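Local coordinates for protein diaminopimelate decarboxylase (Helicobacter pylori, PDB 2QGH) that catalyses the PLP-dependent decarboxylation of meso-diaminopimelate to L-lysine, the last step of bacterial lysine biosynthesis, probably as a dimer, at residues 328-333 with 362-367. Numbering follows the deposited sequence.
Sequences IRVITP and PELEPG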
ATOM      1  N   ILE A 328       5.919  15.150  13.454  1.00 27.44           N
ATOM      2  CA  ILE A 328       7.313  14.766  13.260  1.00 29.30           C
ATOM      3  C   ILE A 328       8.138  15.427  14.366  1.00 29.45           C
ATOM      4  O   ILE A 328       8.146  16.649  14.509  1.00 29.81           O
ATOM      5  CB  ILE A 328       7.837  15.219  11.870  1.00 29.74           C
ATOM      6  CG1 ILE A 328       7.143  14.410  10.771  1.00 30.13           C
ATOM      7  CG2 ILE A 328       9.354  15.054  11.797  1.00 28.72           C
ATOM      8  CD1 ILE A 328       7.490  14.838   9.366  1.00 31.89           C
ATOM      9  N   ARG A 329       8.821  14.606  15.150  1.00 29.71           N
ATOM     10  CA  ARG A 329       9.628  15.097  16.253  1.00 31.80           C
ATOM     11  C   ARG A 329      11.103  14.732  16.070  1.00 32.17           C
ATOM     12  O   ARG A 329      11.432  13.593  15.737  1.00 31.79           O
ATOM     13  CB  ARG A 329       9.099  14.497  17.561  1.00 31.69           C
ATOM     14  CG  ARG A 329       9.881  14.865  18.802  1.00 32.73           C
ATOM     15  CD  ARG A 329       9.514  13.935  19.932  1.00 31.06           C
ATOM     16  NE  ARG A 329       9.652  12.550  19.505  1.00 36.56           N
ATOM     17  CZ  ARG A 329       9.382  11.496  20.264  1.00 38.51           C
ATOM     18  NH1 ARG A 329       8.952  11.665  21.509  1.00 42.46           N
ATOM     19  NH2 ARG A 329       9.545  10.273  19.782  1.00 37.33           N
ATOM     20  N   VAL A 330      11.989  15.702  16.280  1.00 33.43           N
ATOM     21  CA  VAL A 330      13.416  15.447  16.152  1.00 33.40           C
ATOM     22  C   VAL A 330      13.896  14.749  17.419  1.00 36.86           C
ATOM     23  O   VAL A 330      13.625  15.204  18.530  1.00 37.37           O
ATOM     24  CB  VAL A 330      14.209  16.746  15.962  1.00 31.83           C
ATOM     25  CG1 VAL A 330      15.699  16.432  15.883  1.00 30.23           C
ATOM     26  CG2 VAL A 330      13.744  17.455  14.697  1.00 30.21           C
ATOM     27  N   ILE A 331      14.604  13.639  17.245  1.00 39.44           N
ATOM     28  CA  ILE A 331      15.113  12.867  18.368  1.00 42.31           C
ATOM     29  C   ILE A 331      16.539  13.273  18.732  1.00 45.91           C
ATOM     30  O   ILE A 331      16.962  13.139  19.885  1.00 46.31           O
ATOM     31  CB  ILE A 331      15.090  11.364  18.038  1.00 42.32           C
ATOM     32  CG1 ILE A 331      13.654  10.930  17.728  1.00 41.13           C
ATOM     33  CG2 ILE A 331      15.680  10.563  19.194  1.00 41.46           C
ATOM     34  CD1 ILE A 331      13.516   9.472  17.363  1.00 40.70           C
ATOM     35  N   THR A 332      17.273  13.771  17.742  1.00 48.70           N
ATOM     36  CA  THR A 332      18.653  14.194  17.940  1.00 51.25           C
ATOM     37  C   THR A 332      18.740  15.646  18.408  1.00 52.90           C
ATOM     38  O   THR A 332      18.315  16.570  17.706  1.00 53.05           O
ATOM     39  CB  THR A 332      19.466  14.022  16.632  1.00 51.24           C
ATOM     40  OG1 THR A 332      19.628  12.626  16.354  1.00 50.48           O
ATOM     41  CG2 THR A 332      20.838  14.672  16.755  1.00 51.32           C
ATOM     42  N   PRO A 333      19.296  15.866  19.612  1.00 54.64           N
ATOM     43  CA  PRO A 333      19.424  17.226  20.145  1.00 55.82           C
ATOM     44  C   PRO A 333      20.237  18.076  19.187  1.00 56.25           C
ATOM     45  O   PRO A 333      21.463  17.999  19.173  1.00 58.02           O
ATOM     46  CB  PRO A 333      20.137  17.010  21.477  1.00 55.85           C
ATOM     47  CG  PRO A 333      20.977  15.786  21.210  1.00 56.07           C
ATOM     48  CD  PRO A 333      20.005  14.897  20.468  1.00 55.46           C
ATOM     49  N   PRO A 362      14.433  22.337  12.552  1.00 43.20           N
ATOM     50  CA  PRO A 362      15.750  22.979  12.565  1.00 44.63           C
ATOM     51  C   PRO A 362      16.565  22.348  11.446  1.00 45.67           C
ATOM     52  O   PRO A 362      16.200  21.279  10.941  1.00 46.88           O
ATOM     53  CB  PRO A 362      16.291  22.621  13.942  1.00 43.73           C
ATOM     54  CG  PRO A 362      15.676  21.277  14.196  1.00 43.89           C
ATOM     55  CD  PRO A 362      14.252  21.480  13.734  1.00 42.33           C
ATOM     56  N   GLU A 363      17.651  22.992  11.038  1.00 45.56           N
ATOM     57  CA  GLU A 363      18.451  22.405   9.977  1.00 45.50           C
ATOM     58  C   GLU A 363      19.029  21.118  10.533  1.00 43.15           C
ATOM     59  O   GLU A 363      19.574  21.100  11.637  1.00 44.51           O
ATOM     60  CB  GLU A 363      19.578  23.341   9.531  1.00 46.78           C
ATOM     61  CG  GLU A 363      20.279  22.833   8.278  1.00 50.32           C
ATOM     62  CD  GLU A 363      21.320  23.791   7.736  1.00 52.32           C
ATOM     63  OE1 GLU A 363      21.901  23.482   6.670  1.00 53.07           O
ATOM     64  OE2 GLU A 363      21.558  24.844   8.369  1.00 53.38           O
ATOM     65  N   LEU A 364      18.882  20.035   9.781  1.00 41.20           N
ATOM     66  CA  LEU A 364      19.386  18.738  10.215  1.00 38.95           C
ATOM     67  C   LEU A 364      20.491  18.320   9.274  1.00 36.96           C
ATOM     68  O   LEU A 364      20.626  18.863   8.179  1.00 36.01           O
ATOM     69  CB  LEU A 364      18.276  17.684  10.180  1.00 39.12           C
ATOM     70  CG  LEU A 364      17.006  17.894  11.013  1.00 39.14           C
ATOM     71  CD1 LEU A 364      15.919  16.949  10.529  1.00 37.98           C
ATOM     72  CD2 LEU A 364      17.301  17.665  12.488  1.00 37.71           C
ATOM     73  N   GLU A 365      21.281  17.350   9.705  1.00 36.28           N
ATOM     74  CA  GLU A 365      22.370  16.850   8.890  1.00 35.59           C
ATOM     75  C   GLU A 365      22.305  15.334   8.772  1.00 32.93           C
ATOM     76  O   GLU A 365      21.631  14.665   9.557  1.00 31.31           O
ATOM     77  CB  GLU A 365      23.711  17.285   9.483  1.00 39.03           C
ATOM     78  CG  GLU A 365      23.838  17.069  10.980  1.00 43.85           C
ATOM     79  CD  GLU A 365      25.168  17.561  11.512  1.00 47.07           C
ATOM     80  OE1 GLU A 365      26.197  16.881  11.286  1.00 48.11           O
ATOM     81  OE2 GLU A 365      25.183  18.638  12.145  1.00 48.62           O
ATOM     82  N   PRO A 366      23.000  14.774   7.772  1.00 31.86           N
ATOM     83  CA  PRO A 366      23.022  13.328   7.548  1.00 30.43           C
ATOM     84  C   PRO A 366      23.310  12.585   8.841  1.00 28.69           C
ATOM     85  O   PRO A 366      24.323  12.827   9.496  1.00 29.90           O
ATOM     86  CB  PRO A 366      24.137  13.162   6.524  1.00 31.64           C
ATOM     87  CG  PRO A 366      24.023  14.421   5.716  1.00 31.92           C
ATOM     88  CD  PRO A 366      23.857  15.469   6.793  1.00 32.08           C
ATOM     89  N   GLY A 367      22.407  11.691   9.214  1.00 27.38           N
ATOM     90  CA  GLY A 367      22.590  10.940  10.435  1.00 28.89           C
ATOM     91  C   GLY A 367      21.627  11.330  11.539  1.00 29.18           C
ATOM     92  O   GLY A 367      21.379  10.535  12.443  1.00 30.11           O
TER
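Val330, at the end of strand 328-330, faces the loop 362-367 from a backbone distance of 8.7 Å, measured from its CA to that of Pro362, and the two segments touch through side chains. Both methyls of Val330 take part. CG1, anti to the backbone N (chi1 178°), lies 4.0 Å from CD2 of Leu364, while CG2 lies 4.2 Å from CD of the Pro362 ring, a loose van der Waals contact. Leu364 runs alongside Val330, the two side chains antiparallel, with its CD2 beside both methyls. Leu364 is buried: its side chain also rests on Ile370 and Val295, and its backbone N is hydrogen-bonded to the carboxylate of Glu298. Further along, Thr332 OG1 accepts a hydrogen bond from Lys369 N, tying Thr332 to the first residue of strand 369-372. Strand 328-330 pairs antiparallel with 369-372, the strand that the loop leads into from 354-361. The three apolar side chains pack the loop joining strands 354-361 and 369-372 against the end of strand 328-330, in the mixed beta-sheet domain that accompanies the PLP-binding barrel of this fold-type III decarboxylase.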